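Local atomic coordinates of separin (Saccharomyces cerevisiae, PDB entry 5U1T), a protein that cleaves the cohesin subunit MCD1/SCC1 as a caspase-like cysteine protease at the onset of anaphase, allowing chromosomes to segregate. Residues 453-465 against 496-508. Residues are numbered along the deposited sequence; the frame is centred on the assembly and turned at random.
Sequences EIFSCLFNVYCML and FSNSSEIMLSVLY
Phe459 slots its ring between Met503 and Leu507, one turn apart on the helix of 496-508. Met503 CE lies 3.8 Å from the ring centroid, only 6° off the normal, while Leu507 CD2 covers the opposite face. With CG anti to the backbone N (chi1 -161°), the ring reaches that helix and brings CZ against it, 3.7 Å from Leu507 CB. The aromatic cluster continues beside this sandwich: Phe455 turns its edge to the face of Phe496 in a T-shaped pair, planes at 64°, and Phe496 CB sits 3.8 Å from Phe459 CD2. Met503 SD also passes 4.0 Å from Met464 SD.

Toward solvent the contact loosens: Ser456 OG and Ser497 OG share only a weak bond of 3.4 Å. Val461 N donates to Asn498 O (3.0 Å), tying the two segments together just before the second helix, where Ser500 OG accepts from Met503 N as N-cap and also bonds His66 NE2. CH-pi contacts of Met503 CE and Leu507 CD2, a more distant Met-aromatic contact from Met503 SD, and the cluster of Phe455, Phe459 and Phe496 thus pack the turn following helix 448-458 onto helix 501-509 within separase's helical domain.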
ATOM      1  N   GLU A 453      36.752  -8.993 -21.828  1.00 66.92           N
ATOM      2  CA  GLU A 453      37.878  -8.251 -22.380  1.00 62.73           C
ATOM      3  C   GLU A 453      37.411  -7.022 -23.143  1.00 57.73           C
ATOM      4  O   GLU A 453      37.916  -5.916 -22.927  1.00 59.15           O
ATOM      5  CB  GLU A 453      38.685  -9.165 -23.283  1.00 63.18           C
ATOM      6  CG  GLU A 453      40.168  -8.920 -23.275  1.00 66.08           C
ATOM      7  CD  GLU A 453      40.913 -10.123 -23.817  1.00 73.32           C
ATOM      8  OE1 GLU A 453      41.473 -10.041 -24.944  1.00 74.58           O
ATOM      9  OE2 GLU A 453      40.904 -11.163 -23.108  1.00 75.40           O
ATOM     10  N   ILE A 454      36.441  -7.234 -24.033  1.00 60.10           N
ATOM     11  CA  ILE A 454      35.821  -6.155 -24.795  1.00 58.46           C
ATOM     12  C   ILE A 454      35.183  -5.147 -23.845  1.00 60.03           C
ATOM     13  O   ILE A 454      35.204  -3.942 -24.099  1.00 60.31           O
ATOM     14  CB  ILE A 454      34.762  -6.696 -25.775  1.00 61.30           C
ATOM     15  CG1 ILE A 454      35.431  -7.574 -26.841  1.00 63.61           C
ATOM     16  CG2 ILE A 454      33.953  -5.558 -26.397  1.00 58.36           C
ATOM     17  CD1 ILE A 454      36.562  -6.885 -27.598  1.00 64.96           C
ATOM     18  N   PHE A 455      34.652  -5.632 -22.743  1.00 57.85           N
ATOM     19  CA  PHE A 455      33.949  -4.777 -21.817  1.00 56.86           C
ATOM     20  C   PHE A 455      34.865  -3.729 -21.254  1.00 57.87           C
ATOM     21  O   PHE A 455      34.463  -2.618 -20.994  1.00 54.33           O
ATOM     22  CB  PHE A 455      33.343  -5.581 -20.677  1.00 59.79           C
ATOM     23  CG  PHE A 455      32.654  -4.735 -19.667  1.00 57.00           C
ATOM     24  CD1 PHE A 455      31.483  -4.108 -19.971  1.00 52.97           C
ATOM     25  CD2 PHE A 455      33.204  -4.537 -18.433  1.00 52.74           C
ATOM     26  CE1 PHE A 455      30.867  -3.307 -19.058  1.00 51.65           C
ATOM     27  CE2 PHE A 455      32.596  -3.733 -17.515  1.00 54.17           C
ATOM     28  CZ  PHE A 455      31.423  -3.122 -17.830  1.00 52.57           C
ATOM     29  N   SER A 456      36.119  -4.092 -21.084  1.00 57.61           N
ATOM     30  CA  SER A 456      37.082  -3.255 -20.409  1.00 59.48           C
ATOM     31  C   SER A 456      37.599  -2.135 -21.270  1.00 55.14           C
ATOM     32  O   SER A 456      38.155  -1.183 -20.777  1.00 56.19           O
ATOM     33  CB  SER A 456      38.250  -4.100 -19.954  1.00 55.22           C
ATOM     34  OG  SER A 456      38.546  -3.849 -18.617  1.00 58.71           O
ATOM     35  N   CYS A 457      37.443  -2.271 -22.570  1.00 57.72           N
ATOM     36  CA  CYS A 457      37.725  -1.204 -23.481  1.00 55.73           C
ATOM     37  C   CYS A 457      36.710  -0.115 -23.301  1.00 55.33           C
ATOM     38  O   CYS A 457      36.997   1.025 -23.549  1.00 58.11           O
ATOM     39  CB  CYS A 457      37.705  -1.712 -24.912  1.00 56.58           C
ATOM     40  SG  CYS A 457      38.947  -2.942 -25.310  1.00 59.09           S
ATOM     41  N   LEU A 458      35.517  -0.454 -22.854  1.00 59.09           N
ATOM     42  CA  LEU A 458      34.505   0.556 -22.673  1.00 52.39           C
ATOM     43  C   LEU A 458      34.465   1.016 -21.243  1.00 52.43           C
ATOM     44  O   LEU A 458      34.298   2.168 -20.977  1.00 51.38           O
ATOM     45  CB  LEU A 458      33.153   0.003 -23.074  1.00 60.52           C
ATOM     46  CG  LEU A 458      31.873   0.810 -22.932  1.00 59.31           C
ATOM     47  CD1 LEU A 458      31.631   1.132 -21.486  1.00 61.13           C
ATOM     48  CD2 LEU A 458      31.846   2.049 -23.771  1.00 55.48           C
ATOM     49  N   PHE A 459      34.607   0.106 -20.309  1.00 53.02           N
ATOM     50  CA  PHE A 459      34.582   0.510 -18.920  1.00 52.96           C
ATOM     51  C   PHE A 459      35.975   0.976 -18.580  1.00 44.73           C
ATOM     52  O   PHE A 459      36.802   0.232 -18.051  1.00 52.01           O
ATOM     53  CB  PHE A 459      34.100  -0.619 -18.013  1.00 58.23           C
ATOM     54  CG  PHE A 459      33.636  -0.155 -16.677  1.00 51.34           C
ATOM     55  CD1 PHE A 459      32.408   0.454 -16.537  1.00 52.97           C
ATOM     56  CD2 PHE A 459      34.433  -0.322 -15.559  1.00 53.65           C
ATOM     57  CE1 PHE A 459      31.961   0.893 -15.289  1.00 52.33           C
ATOM     58  CE2 PHE A 459      34.000   0.110 -14.307  1.00 54.09           C
ATOM     59  CZ  PHE A 459      32.766   0.720 -14.176  1.00 56.32           C
ATOM     60  N   ASN A 460      36.214   2.236 -18.923  1.00 45.68           N
ATOM     61  CA  ASN A 460      37.550   2.831 -18.908  1.00 47.44           C
ATOM     62  C   ASN A 460      37.428   4.305 -18.587  1.00 47.93           C
ATOM     63  O   ASN A 460      36.646   5.006 -19.221  1.00 49.29           O
ATOM     64  CB  ASN A 460      38.248   2.612 -20.274  1.00 53.25           C
ATOM     65  CG  ASN A 460      39.638   3.236 -20.349  1.00 46.93           C
ATOM     66  OD1 ASN A 460      39.791   4.397 -20.746  1.00 46.20           O
ATOM     67  ND2 ASN A 460      40.659   2.447 -20.006  1.00 45.71           N
ATOM     68  N   VAL A 461      38.205   4.770 -17.614  1.00 47.42           N
ATOM     69  CA  VAL A 461      38.083   6.141 -17.129  1.00 41.89           C
ATOM     70  C   VAL A 461      38.275   7.260 -18.180  1.00 51.95           C
ATOM     71  O   VAL A 461      37.672   8.323 -18.025  1.00 56.90           O
ATOM     72  CB  VAL A 461      39.066   6.394 -15.974  1.00 39.47           C
ATOM     73  CG1 VAL A 461      40.457   6.486 -16.474  1.00 45.75           C
ATOM     74  CG2 VAL A 461      38.712   7.666 -15.251  1.00 48.06           C
ATOM     75  N   TYR A 462      39.068   7.064 -19.241  1.00 46.57           N
ATOM     76  CA  TYR A 462      39.260   8.164 -20.190  1.00 52.94           C
ATOM     77  C   TYR A 462      37.989   8.340 -21.001  1.00 47.56           C
ATOM     78  O   TYR A 462      37.814   9.338 -21.689  1.00 46.89           O
ATOM     79  CB  TYR A 462      40.496   7.958 -21.111  1.00 50.97           C
ATOM     80  CG  TYR A 462      41.787   8.048 -20.336  1.00 40.15           C
ATOM     81  CD1 TYR A 462      42.291   9.283 -19.931  1.00 48.08           C
ATOM     82  CD2 TYR A 462      42.471   6.907 -19.960  1.00 40.91           C
ATOM     83  CE1 TYR A 462      43.456   9.373 -19.190  1.00 46.61           C
ATOM     84  CE2 TYR A 462      43.607   6.980 -19.217  1.00 42.35           C
ATOM     85  CZ  TYR A 462      44.113   8.212 -18.840  1.00 45.07           C
ATOM     86  OH  TYR A 462      45.274   8.279 -18.095  1.00 51.48           O
ATOM     87  N   CYS A 463      37.080   7.385 -20.889  1.00 48.17           N
ATOM     88  CA  CYS A 463      35.749   7.555 -21.467  1.00 51.27           C
ATOM     89  C   CYS A 463      34.922   8.661 -20.780  1.00 53.06           C
ATOM     90  O   CYS A 463      33.954   9.142 -21.359  1.00 55.39           O
ATOM     91  CB  CYS A 463      34.988   6.232 -21.435  1.00 42.55           C
ATOM     92  SG  CYS A 463      35.441   5.087 -22.761  1.00 55.46           S
ATOM     93  N   MET A 464      35.311   9.072 -19.574  1.00 47.60           N
ATOM     94  CA  MET A 464      34.647  10.185 -18.904  1.00 49.84           C
ATOM     95  C   MET A 464      34.854  11.526 -19.607  1.00 56.41           C
ATOM     96  O   MET A 464      34.123  12.478 -19.329  1.00 61.70           O
ATOM     97  CB  MET A 464      35.120  10.309 -17.461  1.00 50.03           C
ATOM     98  CG  MET A 464      34.993   9.022 -16.647  1.00 57.62           C
ATOM     99  SD  MET A 464      33.312   8.368 -16.487  1.00 54.08           S
ATOM    100  CE  MET A 464      32.494   9.870 -16.044  1.00 55.77           C
ATOM    101  N   LEU A 465      35.825  11.597 -20.518  1.00 54.69           N
ATOM    102  CA  LEU A 465      36.134  12.819 -21.263  1.00 51.27           C
ATOM    103  C   LEU A 465      36.251  14.065 -20.392  1.00 50.54           C
ATOM    104  O   LEU A 465      35.802  15.136 -20.785  1.00 53.90           O
ATOM    105  CB  LEU A 465      35.086  13.064 -22.344  1.00 50.84           C
ATOM    106  CG  LEU A 465      35.080  12.121 -23.548  1.00 62.44           C
ATOM    107  CD1 LEU A 465      33.966  12.508 -24.505  1.00 63.36           C
ATOM    108  CD2 LEU A 465      36.433  12.120 -24.291  1.00 60.01           C
ATOM    109  N   PHE A 496      37.911  -3.772 -12.361  1.00 51.88           N
ATOM    110  CA  PHE A 496      38.170  -3.474 -13.755  1.00 54.27           C
ATOM    111  C   PHE A 496      39.360  -2.563 -13.941  1.00 52.12           C
ATOM    112  O   PHE A 496      39.536  -1.595 -13.201  1.00 48.77           O
ATOM    113  CB  PHE A 496      36.932  -2.889 -14.395  1.00 48.67           C
ATOM    114  CG  PHE A 496      35.809  -3.876 -14.480  1.00 59.00           C
ATOM    115  CD1 PHE A 496      35.829  -4.877 -15.438  1.00 54.30           C
ATOM    116  CD2 PHE A 496      34.746  -3.831 -13.572  1.00 57.59           C
ATOM    117  CE1 PHE A 496      34.803  -5.783 -15.518  1.00 56.84           C
ATOM    118  CE2 PHE A 496      33.723  -4.744 -13.645  1.00 50.40           C
ATOM    119  CZ  PHE A 496      33.747  -5.718 -14.619  1.00 51.09           C
ATOM    120  N   SER A 497      40.178  -2.907 -14.929  1.00 52.23           N
ATOM    121  CA  SER A 497      41.432  -2.209 -15.194  1.00 48.42           C
ATOM    122  C   SER A 497      41.216  -0.844 -15.813  1.00 47.72           C
ATOM    123  O   SER A 497      40.327  -0.661 -16.648  1.00 55.03           O
ATOM    124  CB  SER A 497      42.318  -3.051 -16.100  1.00 48.32           C
ATOM    125  OG  SER A 497      41.675  -3.353 -17.329  1.00 48.73           O
ATOM    126  N   ASN A 498      42.020   0.106 -15.398  1.00 46.72           N
ATOM    127  CA  ASN A 498      41.973   1.470 -15.869  1.00 52.99           C
ATOM    128  C   ASN A 498      40.620   2.131 -15.735  1.00 53.08           C
ATOM    129  O   ASN A 498      40.065   2.630 -16.674  1.00 51.41           O
ATOM    130  CB  ASN A 498      42.550   1.597 -17.280  1.00 49.61           C
ATOM    131  CG  ASN A 498      42.789   3.031 -17.703  1.00 56.23           C
ATOM    132  OD1 ASN A 498      43.074   3.873 -16.895  1.00 55.11           O
ATOM    133  ND2 ASN A 498      42.668   3.302 -18.961  1.00 58.77           N
ATOM    134  N   SER A 499      40.088   2.103 -14.534  1.00 56.48           N
ATOM    135  CA  SER A 499      38.828   2.785 -14.238  1.00 51.09           C
ATOM    136  C   SER A 499      38.922   3.429 -12.867  1.00 57.54           C
ATOM    137  O   SER A 499      39.729   3.001 -12.028  1.00 64.37           O
ATOM    138  CB  SER A 499      37.643   1.817 -14.299  1.00 47.99           C
ATOM    139  OG  SER A 499      37.849   0.715 -13.431  1.00 49.85           O
ATOM    140  N   SER A 500      38.097   4.447 -12.636  1.00 57.50           N
ATOM    141  CA  SER A 500      38.093   5.166 -11.376  1.00 51.86           C
ATOM    142  C   SER A 500      37.414   4.430 -10.240  1.00 53.66           C
ATOM    143  O   SER A 500      36.730   3.422 -10.419  1.00 54.15           O
ATOM    144  CB  SER A 500      37.391   6.499 -11.545  1.00 55.65           C
ATOM    145  OG  SER A 500      36.040   6.265 -11.868  1.00 54.23           O
ATOM    146  N   GLU A 501      37.617   4.980  -9.056  1.00 56.50           N
ATOM    147  CA  GLU A 501      36.932   4.573  -7.851  1.00 55.29           C
ATOM    148  C   GLU A 501      35.441   4.809  -8.011  1.00 55.75           C
ATOM    149  O   GLU A 501      34.624   3.946  -7.704  1.00 53.31           O
ATOM    150  CB  GLU A 501      37.465   5.370  -6.673  1.00 52.45           C
ATOM    151  CG  GLU A 501      36.837   5.030  -5.393  1.00 54.82           C
ATOM    152  CD  GLU A 501      37.410   5.827  -4.250  1.00 58.91           C
ATOM    153  OE1 GLU A 501      36.913   6.944  -3.970  1.00 55.62           O
ATOM    154  OE2 GLU A 501      38.371   5.324  -3.631  1.00 65.76           O
ATOM    155  N   ILE A 502      35.099   5.993  -8.498  1.00 49.47           N
ATOM    156  CA  ILE A 502      33.716   6.377  -8.685  1.00 52.03           C
ATOM    157  C   ILE A 502      32.982   5.422  -9.653  1.00 57.22           C
ATOM    158  O   ILE A 502      31.873   4.936  -9.355  1.00 56.71           O
ATOM    159  CB  ILE A 502      33.645   7.833  -9.170  1.00 46.08           C
ATOM    160  CG1 ILE A 502      34.559   8.692  -8.288  1.00 44.86           C
ATOM    161  CG2 ILE A 502      32.219   8.332  -9.153  1.00 49.16           C
ATOM    162  CD1 ILE A 502      34.235  10.169  -8.269  1.00 48.86           C
ATOM    163  N   MET A 503      33.605   5.130 -10.789  1.00 54.16           N
ATOM    164  CA  MET A 503      33.025   4.202 -11.744  1.00 55.55           C
ATOM    165  C   MET A 503      32.767   2.829 -11.133  1.00 54.53           C
ATOM    166  O   MET A 503      31.729   2.215 -11.408  1.00 51.05           O
ATOM    167  CB  MET A 503      33.932   4.043 -12.964  1.00 57.16           C
ATOM    168  CG  MET A 503      33.952   5.243 -13.863  1.00 57.91           C
ATOM    169  SD  MET A 503      35.170   5.063 -15.185  1.00 57.44           S
ATOM    170  CE  MET A 503      34.444   3.757 -16.199  1.00 45.22           C
ATOM    171  N   LEU A 504      33.720   2.338 -10.338  1.00 52.77           N
ATOM    172  CA  LEU A 504      33.564   1.025  -9.715  1.00 55.08           C
ATOM    173  C   LEU A 504      32.409   1.043  -8.676  1.00 54.17           C
ATOM    174  O   LEU A 504      31.657   0.064  -8.538  1.00 55.35           O
ATOM    175  CB  LEU A 504      34.873   0.575  -9.072  1.00 46.96           C
ATOM    176  CG  LEU A 504      35.992   0.146 -10.029  1.00 54.13           C
ATOM    177  CD1 LEU A 504      37.295  -0.022  -9.281  1.00 46.93           C
ATOM    178  CD2 LEU A 504      35.658  -1.135 -10.773  1.00 49.21           C
ATOM    179  N   SER A 505      32.266   2.163  -7.976  1.00 49.25           N
ATOM    180  CA  SER A 505      31.256   2.315  -6.939  1.00 54.38           C
ATOM    181  C   SER A 505      29.815   2.285  -7.489  1.00 56.24           C
ATOM    182  O   SER A 505      28.972   1.531  -7.013  1.00 50.35           O
ATOM    183  CB  SER A 505      31.494   3.615  -6.180  1.00 49.54           C
ATOM    184  OG  SER A 505      30.683   3.657  -5.021  1.00 56.65           O
ATOM    185  N   VAL A 506      29.551   3.097  -8.503  1.00 52.23           N
ATOM    186  CA  VAL A 506      28.245   3.099  -9.127  1.00 48.24           C
ATOM    187  C   VAL A 506      27.971   1.771  -9.807  1.00 49.36           C
ATOM    188  O   VAL A 506      26.875   1.244  -9.685  1.00 55.03           O
ATOM    189  CB  VAL A 506      28.098   4.253 -10.137  1.00 50.20           C
ATOM    190  CG1 VAL A 506      26.822   4.122 -10.921  1.00 48.89           C
ATOM    191  CG2 VAL A 506      28.133   5.584  -9.406  1.00 45.96           C
ATOM    192  N   LEU A 507      28.956   1.198 -10.493  1.00 53.12           N
ATOM    193  CA  LEU A 507      28.716  -0.063 -11.211  1.00 49.55           C
ATOM    194  C   LEU A 507      28.463  -1.245 -10.270  1.00 47.90           C
ATOM    195  O   LEU A 507      27.529  -1.992 -10.490  1.00 53.96           O
ATOM    196  CB  LEU A 507      29.870  -0.412 -12.155  1.00 48.38           C
ATOM    197  CG  LEU A 507      29.665  -1.701 -12.971  1.00 45.73           C
ATOM    198  CD1 LEU A 507      29.004  -1.445 -14.303  1.00 46.90           C
ATOM    199  CD2 LEU A 507      30.964  -2.452 -13.151  1.00 49.82           C
ATOM    200  N   TYR A 508      29.277  -1.432  -9.239  1.00 49.26           N
ATOM    201  CA  TYR A 508      29.066  -2.579  -8.369  1.00 55.16           C
ATOM    202  C   TYR A 508      27.978  -2.302  -7.328  1.00 53.86           C
ATOM    203  O   TYR A 508      27.365  -3.228  -6.802  1.00 53.49           O
ATOM    204  CB  TYR A 508      30.370  -2.999  -7.688  1.00 53.37           C
ATOM    205  CG  TYR A 508      31.225  -3.893  -8.562  1.00 58.50           C
ATOM    206  CD1 TYR A 508      30.926  -5.244  -8.703  1.00 57.94           C
ATOM    207  CD2 TYR A 508      32.325  -3.389  -9.266  1.00 59.93           C
ATOM    208  CE1 TYR A 508      31.693  -6.077  -9.516  1.00 55.40           C
ATOM    209  CE2 TYR A 508      33.101  -4.224 -10.075  1.00 59.71           C
ATOM    210  CZ  TYR A 508      32.777  -5.571 -10.193  1.00 56.27           C
ATOM    211  OH  TYR A 508      33.526  -6.420 -10.994  1.00 57.77           O
TER